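Local coordinates for protein N5-carboxyaminoimidazole ribonucleotide synthetase (Bacillus anthracis, PDB 3QFF) that probably catalyses the ATP-dependent carboxylation of aminoimidazole ribonucleotide with bicarbonate to N5-carboxyaminoimidazole ribonucleotide in purine biosynthesis, and binds ADP, at residues K373-H376 with I377-H380; V319-G323 with E324-G328; A231-T234 with E235-Q239; G283-Q287 with D288-T292. All blocks are in the same frame, centred on the assembly; numbering follows the deposited sequence.

Contact 1: residues K373-H376 with I377-H380; sequences KSLH and IWDH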
loop_
_atom_site.group_PDB
_atom_site.type_symbol
_atom_site.label_atom_id
_atom_site.label_comp_id
_atom_site.label_asym_id
_atom_site.label_seq_id
_atom_site.Cartn_x
_atom_site.Cartn_y
_atom_site.Cartn_z
ATOM N N LYS A 373 -21.357 -10.330 -8.181
ATOM C CA LYS A 373 -22.271 -11.288 -8.820
ATOM C C LYS A 373 -22.100 -11.295 -10.338
ATOM O O LYS A 373 -21.935 -12.362 -10.948
ATOM C CB LYS A 373 -23.729 -10.949 -8.484
ATOM C CG LYS A 373 -24.267 -11.600 -7.237
ATOM C CD LYS A 373 -25.762 -11.300 -7.071
ATOM C CE LYS A 373 -26.009 -10.159 -6.103
ATOM N NZ LYS A 373 -25.832 -10.634 -4.687
ATOM N N SER A 374 -22.108 -10.096 -10.931
ATOM C CA SER A 374 -22.109 -9.945 -12.389
ATOM C C SER A 374 -20.849 -10.503 -13.035
ATOM O O SER A 374 -20.853 -10.853 -14.215
ATOM C CB SER A 374 -22.360 -8.483 -12.811
ATOM O OG SER A 374 -21.208 -7.669 -12.648
ATOM N N LEU A 375 -19.779 -10.606 -12.253
ATOM C CA LEU A 375 -18.519 -11.152 -12.739
ATOM C C LEU A 375 -18.583 -12.657 -12.974
ATOM O O LEU A 375 -17.760 -13.208 -13.706
ATOM C CB LEU A 375 -17.377 -10.812 -11.771
ATOM C CG LEU A 375 -16.959 -9.333 -11.678
ATOM C CD1 LEU A 375 -15.967 -9.113 -10.547
ATOM C CD2 LEU A 375 -16.355 -8.862 -12.995
ATOM N N HIS A 376 -19.554 -13.310 -12.331
ATOM C CA HIS A 376 -19.755 -14.764 -12.409
ATOM C C HIS A 376 -18.511 -15.581 -12.072
ATOM O O HIS A 376 -18.225 -16.601 -12.702
ATOM C CB HIS A 376 -20.384 -15.158 -13.765
ATOM C CG HIS A 376 -21.777 -14.639 -13.935
ATOM N ND1 HIS A 376 -22.839 -15.114 -13.193
ATOM C CD2 HIS A 376 -22.277 -13.660 -14.725
ATOM C CE1 HIS A 376 -23.933 -14.451 -13.521
ATOM N NE2 HIS A 376 -23.619 -13.563 -14.449
ATOM N N ILE A 377 -17.755 -15.110 -11.086
ATOM C CA ILE A 377 -16.596 -15.841 -10.593
ATOM C C ILE A 377 -16.985 -16.675 -9.372
ATOM O O ILE A 377 -16.466 -17.772 -9.165
ATOM C CB ILE A 377 -15.449 -14.869 -10.228
ATOM C CG1 ILE A 377 -14.917 -14.166 -11.492
ATOM C CG2 ILE A 377 -14.327 -15.594 -9.499
ATOM C CD1 ILE A 377 -14.080 -12.914 -11.202
ATOM N N TRP A 378 -17.905 -16.146 -8.567
ATOM C CA TRP A 378 -18.244 -16.772 -7.285
ATOM C C TRP A 378 -19.626 -17.437 -7.277
ATOM O O TRP A 378 -20.235 -17.565 -6.221
ATOM C CB TRP A 378 -18.098 -15.765 -6.128
ATOM C CG TRP A 378 -16.703 -15.171 -6.033
ATOM C CD1 TRP A 378 -15.622 -15.713 -5.397
ATOM C CD2 TRP A 378 -16.245 -13.945 -6.624
ATOM N NE1 TRP A 378 -14.517 -14.899 -5.550
ATOM C CE2 TRP A 378 -14.876 -13.802 -6.288
ATOM C CE3 TRP A 378 -16.860 -12.945 -7.388
ATOM C CZ2 TRP A 378 -14.110 -12.701 -6.699
ATOM C CZ3 TRP A 378 -16.099 -11.850 -7.793
ATOM C CH2 TRP A 378 -14.736 -11.741 -7.443
ATOM N N ASP A 379 -20.091 -17.885 -8.448
ATOM C CA ASP A 379 -21.419 -18.509 -8.594
ATOM C C ASP A 379 -21.652 -19.682 -7.626
ATOM O O ASP A 379 -22.768 -19.878 -7.134
ATOM C CB ASP A 379 -21.662 -18.951 -10.052
ATOM C CG ASP A 379 -22.083 -17.794 -10.969
ATOM O OD1 ASP A 379 -21.845 -17.876 -12.194
ATOM O OD2 ASP A 379 -22.666 -16.803 -10.488
ATOM N N HIS A 380 -20.600 -20.454 -7.369
ATOM C CA HIS A 380 -20.610 -21.523 -6.363
ATOM C C HIS A 380 -21.054 -20.989 -4.990
ATOM O O HIS A 380 -22.031 -21.481 -4.401
ATOM C CB HIS A 380 -19.215 -22.164 -6.290
ATOM C CG HIS A 380 -19.098 -23.303 -5.320
ATOM N ND1 HIS A 380 -17.881 -23.785 -4.898
ATOM C CD2 HIS A 380 -20.036 -24.054 -4.693
ATOM C CE1 HIS A 380 -18.070 -24.782 -4.052
ATOM N NE2 HIS A 380 -19.371 -24.966 -3.912
#
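The chain turns at H376, which has positive phi, and W378 takes the N-cap position of the next helix, bringing H376 and D379 together. Three residues apart, these two side chains meet at an oblique angle across the bend. The imidazole leaves the backbone with CG beside the H376 N and anti to the carbonyl carbon, and its ND1 gives its N-H to both carboxylate oxygens, 3.1 Å from D379 OD1 and 3.2 Å from D379 OD2. Each oxygen uses its syn lone pair, and the N-H points more directly at OD2 (158°) than at OD1 (141°). The ring and carboxylate planes are 55° apart, and K373 O lies over the centre of one ring face. A nearby negative charge on D379 would tend to stabilise a protonated H376.

On the other side of the turn, CD1 of the buried L375 touches the edge of the buried W378 ring at CZ3, 3.9 Å away, the two side chains running side by side. L375 CB also meets I377 CD1 at 4.0 Å, while I377 CG2 covers one face of the indole. I377 packs on V329 of helix 323-331. The arrangement is a turn between two consecutive helices, with a His-carboxylate hydrogen bond on its outer side and an apolar cluster within.

Contact 2: residues V319-G323 with E324-G328; sequences VNILG and EHIEG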
loop_
_atom_site.group_PDB
_atom_site.type_symbol
_atom_site.label_atom_id
_atom_site.label_comp_id
_atom_site.label_asym_id
_atom_site.label_seq_id
_atom_site.Cartn_x
_atom_site.Cartn_y
_atom_site.Cartn_z
ATOM N N VAL A 319 -14.017 -9.514 -1.501
ATOM C CA VAL A 319 -14.356 -10.884 -1.885
ATOM C C VAL A 319 -13.117 -11.757 -1.887
ATOM O O VAL A 319 -12.098 -11.398 -2.478
ATOM C CB VAL A 319 -15.030 -10.974 -3.280
ATOM C CG1 VAL A 319 -15.770 -12.319 -3.407
ATOM C CG2 VAL A 319 -16.003 -9.853 -3.474
ATOM N N ASN A 320 -13.190 -12.907 -1.225
ATOM C CA ASN A 320 -12.075 -13.845 -1.232
ATOM C C ASN A 320 -11.890 -14.557 -2.568
ATOM O O ASN A 320 -12.876 -14.924 -3.209
ATOM C CB ASN A 320 -12.247 -14.913 -0.132
ATOM C CG ASN A 320 -11.444 -14.608 1.120
ATOM O OD1 ASN A 320 -10.632 -13.679 1.162
ATOM N ND2 ASN A 320 -11.656 -15.414 2.152
ATOM N N ILE A 321 -10.622 -14.755 -2.947
ATOM C CA ILE A 321 -10.233 -15.532 -4.127
ATOM C C ILE A 321 -9.580 -16.845 -3.692
ATOM O O ILE A 321 -8.426 -16.888 -3.268
ATOM C CB ILE A 321 -9.313 -14.730 -5.095
ATOM C CG1 ILE A 321 -9.995 -13.417 -5.499
ATOM C CG2 ILE A 321 -8.917 -15.571 -6.348
ATOM C CD1 ILE A 321 -9.032 -12.354 -5.998
ATOM N N LEU A 322 -10.353 -17.920 -3.799
ATOM C CA LEU A 322 -9.857 -19.264 -3.480
ATOM C C LEU A 322 -9.233 -19.886 -4.726
ATOM O O LEU A 322 -9.340 -19.325 -5.814
ATOM C CB LEU A 322 -10.992 -20.141 -2.927
ATOM C CG LEU A 322 -11.865 -19.544 -1.798
ATOM C CD1 LEU A 322 -12.903 -20.583 -1.308
ATOM C CD2 LEU A 322 -11.000 -19.076 -0.637
ATOM N N GLY A 323 -8.556 -21.020 -4.557
ATOM C CA GLY A 323 -8.017 -21.786 -5.683
ATOM C C GLY A 323 -9.041 -22.004 -6.790
ATOM O O GLY A 323 -8.724 -21.829 -7.963
ATOM N N GLU A 324 -10.272 -22.352 -6.411
ATOM C CA GLU A 324 -11.373 -22.550 -7.376
ATOM C C GLU A 324 -11.798 -21.270 -8.131
ATOM O O GLU A 324 -12.592 -21.345 -9.078
ATOM C CB GLU A 324 -12.600 -23.145 -6.676
ATOM C CG GLU A 324 -13.312 -22.148 -5.746
ATOM C CD GLU A 324 -14.702 -22.592 -5.307
ATOM O OE1 GLU A 324 -15.572 -22.811 -6.174
ATOM O OE2 GLU A 324 -14.936 -22.683 -4.082
ATOM N N HIS A 325 -11.306 -20.103 -7.707
ATOM C CA HIS A 325 -11.693 -18.832 -8.346
ATOM C C HIS A 325 -10.593 -18.171 -9.177
ATOM O O HIS A 325 -10.882 -17.274 -9.959
ATOM C CB HIS A 325 -12.177 -17.800 -7.318
ATOM C CG HIS A 325 -13.279 -18.285 -6.427
ATOM N ND1 HIS A 325 -13.125 -18.420 -5.063
ATOM C CD2 HIS A 325 -14.556 -18.650 -6.700
ATOM C CE1 HIS A 325 -14.255 -18.852 -4.535
ATOM N NE2 HIS A 325 -15.139 -18.998 -5.506
ATOM N N ILE A 326 -9.341 -18.572 -8.983
ATOM C CA ILE A 326 -8.213 -17.834 -9.571
ATOM C C ILE A 326 -8.298 -17.782 -11.114
ATOM O O ILE A 326 -8.057 -16.737 -11.721
ATOM C CB ILE A 326 -6.837 -18.362 -9.061
ATOM C CG1 ILE A 326 -5.667 -17.519 -9.596
ATOM C CG2 ILE A 326 -6.625 -19.839 -9.401
ATOM C CD1 ILE A 326 -5.557 -16.130 -8.945
ATOM N N GLU A 327 -8.677 -18.896 -11.740
ATOM C CA GLU A 327 -8.817 -18.919 -13.193
ATOM C C GLU A 327 -9.904 -17.951 -13.657
ATOM O O GLU A 327 -9.718 -17.231 -14.637
ATOM C CB GLU A 327 -9.075 -20.333 -13.704
ATOM C CG GLU A 327 -8.605 -20.539 -15.137
ATOM C CD GLU A 327 -8.981 -21.898 -15.716
ATOM O OE1 GLU A 327 -8.651 -22.946 -15.099
ATOM O OE2 GLU A 327 -9.593 -21.913 -16.811
ATOM N N GLY A 328 -11.021 -17.908 -12.934
ATOM C CA GLY A 328 -12.091 -16.962 -13.240
ATOM C C GLY A 328 -11.657 -15.504 -13.134
ATOM O O GLY A 328 -12.057 -14.669 -13.947
#
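A strand-to-helix turn in the C-terminal domain brings strand 316-322 into helix 323-331, and L322 and H325 meet at its corner. The short axes of 319-322 and 324-328 come within 6.0 Å at an angle of 100°. L322 grips H325 twice: its N-H reaches H325 ND1 at 3.1 Å, with the donor lying in the imidazole plane, and its O accepts from H325 N at 2.8 Å, the donor standing above the carbonyl plane. The first bond requires ND1 to be an acceptor, which places the ring proton on NE2, where Q381 OE1 accepts it. With CG of H325 beside its own backbone N (chi1 -54°), the ring is folded back along L322, whose CB lies 3.5 Å from H325 ND1. E324 CG covers one ring face, 3.6 Å above its centre. The E324 carboxylate continues past L322 to H380 and Q381.

On another side of the turn, I321 CG2 approaches I326 CD1 at 4.3 Å, and I326 CG2 lies against G323 O. These isoleucines both rest on L343 of strand 339-343, while L322 touches K354 of strand 354-361, so the first turn of the helix packs against the end of the sheet that its own strand helps to form.

Contact 3: residues A231-T234 with E235-Q239; sequences ARIT and EELSQ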
loop_
_atom_site.group_PDB
_atom_site.type_symbol
_atom_site.label_atom_id
_atom_site.label_comp_id
_atom_site.label_asym_id
_atom_site.label_seq_id
_atom_site.Cartn_x
_atom_site.Cartn_y
_atom_site.Cartn_z
ATOM N N ALA A 231 -21.031 -2.443 7.759
ATOM C CA ALA A 231 -21.948 -3.565 8.001
ATOM C C ALA A 231 -23.383 -3.044 7.904
ATOM O O ALA A 231 -23.669 -1.931 8.332
ATOM C CB ALA A 231 -21.690 -4.186 9.381
ATOM N N ARG A 232 -24.277 -3.837 7.325
ATOM C CA ARG A 232 -25.657 -3.409 7.142
ATOM C C ARG A 232 -26.473 -3.653 8.424
ATOM O O ARG A 232 -27.326 -4.546 8.488
ATOM C CB ARG A 232 -26.275 -4.079 5.906
ATOM C CG ARG A 232 -25.537 -3.714 4.594
ATOM C CD ARG A 232 -26.010 -4.517 3.383
ATOM N NE ARG A 232 -25.677 -5.933 3.492
ATOM C CZ ARG A 232 -26.079 -6.881 2.642
ATOM N NH1 ARG A 232 -25.712 -8.137 2.846
ATOM N NH2 ARG A 232 -26.843 -6.583 1.585
ATOM N N ILE A 233 -26.175 -2.852 9.446
ATOM C CA ILE A 233 -26.772 -3.000 10.767
ATOM C C ILE A 233 -27.124 -1.622 11.325
ATOM O O ILE A 233 -26.654 -0.608 10.808
ATOM C CB ILE A 233 -25.819 -3.765 11.754
ATOM C CG1 ILE A 233 -24.487 -3.016 11.922
ATOM C CG2 ILE A 233 -25.588 -5.215 11.298
ATOM C CD1 ILE A 233 -23.485 -3.707 12.813
ATOM N N THR A 234 -27.952 -1.586 12.374
ATOM C CA THR A 234 -28.339 -0.322 13.005
ATOM C C THR A 234 -27.142 0.380 13.634
ATOM O O THR A 234 -26.138 -0.262 13.982
ATOM C CB THR A 234 -29.404 -0.526 14.105
ATOM O OG1 THR A 234 -28.842 -1.287 15.185
ATOM C CG2 THR A 234 -30.641 -1.260 13.550
ATOM N N GLU A 235 -27.256 1.696 13.797
ATOM C CA GLU A 235 -26.222 2.474 14.464
ATOM C C GLU A 235 -26.008 1.978 15.893
ATOM O O GLU A 235 -24.937 2.165 16.459
ATOM C CB GLU A 235 -26.584 3.963 14.468
ATOM C CG GLU A 235 -25.384 4.906 14.586
ATOM C CD GLU A 235 -24.434 4.781 13.405
ATOM O OE1 GLU A 235 -23.223 4.539 13.632
ATOM O OE2 GLU A 235 -24.903 4.897 12.248
ATOM N N GLU A 236 -27.031 1.345 16.463
ATOM C CA GLU A 236 -26.982 0.852 17.840
ATOM C C GLU A 236 -26.151 -0.424 17.965
ATOM O O GLU A 236 -25.359 -0.551 18.902
ATOM C CB GLU A 236 -28.394 0.628 18.392
ATOM C CG GLU A 236 -29.120 1.922 18.829
ATOM C CD GLU A 236 -29.324 2.938 17.697
ATOM O OE1 GLU A 236 -28.966 4.123 17.901
ATOM O OE2 GLU A 236 -29.828 2.555 16.606
ATOM N N LEU A 237 -26.349 -1.356 17.030
ATOM C CA LEU A 237 -25.531 -2.559 16.929
ATOM C C LEU A 237 -24.052 -2.241 16.666
ATOM O O LEU A 237 -23.165 -2.886 17.237
ATOM C CB LEU A 237 -26.058 -3.501 15.835
ATOM C CG LEU A 237 -27.114 -4.553 16.198
ATOM C CD1 LEU A 237 -27.666 -5.213 14.964
ATOM C CD2 LEU A 237 -26.553 -5.609 17.138
ATOM N N SER A 238 -23.801 -1.271 15.789
ATOM C CA SER A 238 -22.443 -0.857 15.443
ATOM C C SER A 238 -21.696 -0.331 16.649
ATOM O O SER A 238 -20.582 -0.768 16.934
ATOM C CB SER A 238 -22.465 0.231 14.368
ATOM O OG SER A 238 -22.874 -0.318 13.137
ATOM N N GLN A 239 -22.319 0.611 17.350
ATOM C CA GLN A 239 -21.722 1.216 18.538
ATOM C C GLN A 239 -21.442 0.177 19.622
ATOM O O GLN A 239 -20.440 0.263 20.306
ATOM C CB GLN A 239 -22.615 2.324 19.091
ATOM C CG GLN A 239 -22.604 3.597 18.259
ATOM C CD GLN A 239 -23.616 4.637 18.750
ATOM O OE1 GLN A 239 -24.341 4.419 19.729
ATOM N NE2 GLN A 239 -23.672 5.768 18.058
HETATM O O HOH W 1 -22.296 -0.454 10.197
#
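With OG1 of T234 set between its backbone N and carbonyl carbon (chi1 65°), the hydroxyl turns into the start of helix 235-251 and meets the amide of L237. This is the N-cap bond: L237 N to T234 OG1 spans 3.1 Å and is nearly straight at 168°. I233 has CG1 in the corresponding position (chi1 60°), which carries its CG1-CD1 branch over the first turn, where CD1 lies 4.0 Å from L237 CB and CG1 lies 3.4 Å from S238 OG. The leucine answers from its own side, CD1 resting 4.0 Å from I233 CB.

T234 serves the helix with its carbonyl as well. S238 N donates to T234 O over 3.1 Å, tilted only slightly from the carbonyl plane. The serine hydroxyl also hydrogen-bonds a water at 3.0 Å from OG, and the same water donates to A231 O at 2.7 Å, linking the loop to the helix. Beyond the turn, R232 forms salt bridges to E216 and E366, and I233 packs on V214 of strand 209-220.

Chemically, T234 OG1 thus supplies the acceptor that L237 N would otherwise lack in the helix, while T234 O takes the first regular i-4 bond, from S238 N, and I233 lays its side chain against L237 and S238.

Contact 4: residues G283-Q287 with D288-T292; sequences GHYTQ and DACET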
loop_
_atom_site.group_PDB
_atom_site.type_symbol
_atom_site.label_atom_id
_atom_site.label_comp_id
_atom_site.label_asym_id
_atom_site.label_seq_id
_atom_site.Cartn_x
_atom_site.Cartn_y
_atom_site.Cartn_z
ATOM N N GLY A 283 -10.458 -8.217 7.808
ATOM C CA GLY A 283 -9.890 -6.869 7.811
ATOM C C GLY A 283 -9.145 -6.474 6.539
ATOM O O GLY A 283 -8.575 -5.380 6.463
ATOM N N HIS A 284 -9.127 -7.344 5.532
ATOM C CA HIS A 284 -8.412 -7.018 4.278
ATOM C C HIS A 284 -9.001 -5.817 3.539
ATOM O O HIS A 284 -8.286 -5.125 2.790
ATOM C CB HIS A 284 -8.374 -8.226 3.328
ATOM C CG HIS A 284 -7.564 -9.381 3.827
ATOM N ND1 HIS A 284 -6.679 -9.281 4.880
ATOM C CD2 HIS A 284 -7.468 -10.657 3.374
ATOM C CE1 HIS A 284 -6.099 -10.451 5.077
ATOM N NE2 HIS A 284 -6.555 -11.302 4.171
ATOM N N TYR A 285 -10.299 -5.572 3.744
ATOM C CA TYR A 285 -10.938 -4.376 3.182
ATOM C C TYR A 285 -10.183 -3.086 3.514
ATOM O O TYR A 285 -10.229 -2.135 2.743
ATOM C CB TYR A 285 -12.389 -4.246 3.665
ATOM C CG TYR A 285 -12.543 -3.738 5.083
ATOM C CD1 TYR A 285 -12.583 -4.619 6.168
ATOM C CD2 TYR A 285 -12.687 -2.368 5.336
ATOM C CE1 TYR A 285 -12.748 -4.147 7.475
ATOM C CE2 TYR A 285 -12.841 -1.888 6.627
ATOM C CZ TYR A 285 -12.880 -2.781 7.691
ATOM O OH TYR A 285 -13.034 -2.285 8.955
ATOM N N THR A 286 -9.511 -3.055 4.667
ATOM C CA THR A 286 -8.846 -1.836 5.144
ATOM C C THR A 286 -7.710 -1.376 4.219
ATOM O O THR A 286 -7.329 -0.211 4.254
ATOM C CB THR A 286 -8.229 -2.009 6.546
ATOM O OG1 THR A 286 -7.274 -3.088 6.526
ATOM C CG2 THR A 286 -9.310 -2.279 7.579
ATOM N N GLN A 287 -7.164 -2.299 3.427
ATOM C CA GLN A 287 -6.057 -1.999 2.514
ATOM C C GLN A 287 -6.412 -0.958 1.476
ATOM O O GLN A 287 -5.544 -0.222 1.016
ATOM C CB GLN A 287 -5.627 -3.257 1.761
ATOM C CG GLN A 287 -4.751 -4.208 2.563
ATOM C CD GLN A 287 -4.268 -5.340 1.700
ATOM O OE1 GLN A 287 -5.065 -6.042 1.049
ATOM N NE2 GLN A 287 -2.959 -5.510 1.652
ATOM N N ASP A 288 -7.676 -0.938 1.065
ATOM C CA ASP A 288 -8.099 -0.017 0.012
ATOM C C ASP A 288 -9.127 1.014 0.470
ATOM O O ASP A 288 -9.246 2.078 -0.131
ATOM C CB ASP A 288 -8.576 -0.814 -1.217
ATOM C CG ASP A 288 -7.457 -1.653 -1.829
ATOM O OD1 ASP A 288 -6.456 -1.053 -2.288
ATOM O OD2 ASP A 288 -7.559 -2.905 -1.836
ATOM N N ALA A 289 -9.836 0.721 1.556
ATOM C CA ALA A 289 -10.997 1.544 1.935
ATOM C C ALA A 289 -10.817 2.393 3.188
ATOM O O ALA A 289 -11.669 3.243 3.471
ATOM C CB ALA A 289 -12.235 0.679 2.080
ATOM N N CYS A 290 -9.736 2.161 3.940
ATOM C CA CYS A 290 -9.493 2.922 5.168
ATOM C C CYS A 290 -8.248 3.771 5.072
ATOM O O CYS A 290 -7.376 3.539 4.244
ATOM C CB CYS A 290 -9.377 1.998 6.386
ATOM S SG CYS A 290 -10.921 1.268 6.880
ATOM N N GLU A 291 -8.160 4.738 5.973
ATOM C CA GLU A 291 -7.028 5.638 6.036
ATOM C C GLU A 291 -5.685 4.929 6.341
ATOM O O GLU A 291 -4.641 5.352 5.841
ATOM C CB GLU A 291 -7.344 6.742 7.045
ATOM C CG GLU A 291 -6.456 7.935 6.908
ATOM C CD GLU A 291 -6.941 9.106 7.723
ATOM O OE1 GLU A 291 -6.072 9.811 8.287
ATOM O OE2 GLU A 291 -8.180 9.306 7.811
ATOM N N THR A 292 -5.721 3.857 7.142
ATOM C CA THR A 292 -4.568 2.973 7.389
ATOM C C THR A 292 -5.039 1.531 7.257
ATOM O O THR A 292 -6.126 1.208 7.704
ATOM C CB THR A 292 -4.023 3.114 8.851
ATOM O OG1 THR A 292 -3.930 4.492 9.216
ATOM C CG2 THR A 292 -2.627 2.468 8.985
#
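Y285 and C290 meet through ring carbon and sulfur, Y285 CE2 lying 3.7 Å from C290 SG. The sulfur approaches the phenol obliquely, 63° off the ring normal, in a Cys sulfur-aromatic contact. T286 CG2 lies 4.0 Å from C290 SG and also covers one face of the tyrosine ring near its rim, so Y285 and T286 both touch the sulfur. A289 CB comes near the ring edge at Y285 CD2.

The backbone of the short helix 286-289 sets these groups. Y285 O accepts twice, from A289 N at 3.1 Å and from D288 N at 3.3 Å; the first donor lies nearly along the C=O axis, the second well above the carbonyl plane. A weak bond runs from C290 N to T286 O. Before the helix, a type I turn from G283 to T286 is fastened by T286, whose OG1 sits between its own backbone N and carbonyl carbon (chi1 58°) and donates to G283 O at 2.6 Å while its N-H bonds the same oxygen. T286 OG1 in turn accepts from Q294 N at helix 294-303.

Farther out, D288 OD2 is held by H342 and N359, tying the helix to strands 339-343 and 354-361. Y285, T286 and C290 pack on F212 of strand 209-220, while E291 makes a salt bridge to K314 of the second subunit, placing the end of this segment at the dimer interface.

In the fold
Following the chain from the N terminus, contact 3 comes first, joining the loop after strand 223-229 to helix 235-251 within the ATP-grasp range. Contact 4 follows in the same range, at a short helix just before helix 294-303, with its centre about 19 Å from that of contact 3. Contacts 2 and 1 then close in turn: the first where strand 316-322 passes into helix 323-331, the second at the C-terminal corner between helices 365-374 and 379-382. All four are local and in series, none nesting or crossing. Only contacts 1 and 2 touch: the W378 ring meets that of H325, and W378 NE1 makes a weak bond to N320 O, joining the C-terminal corner to the eight-stranded sheet.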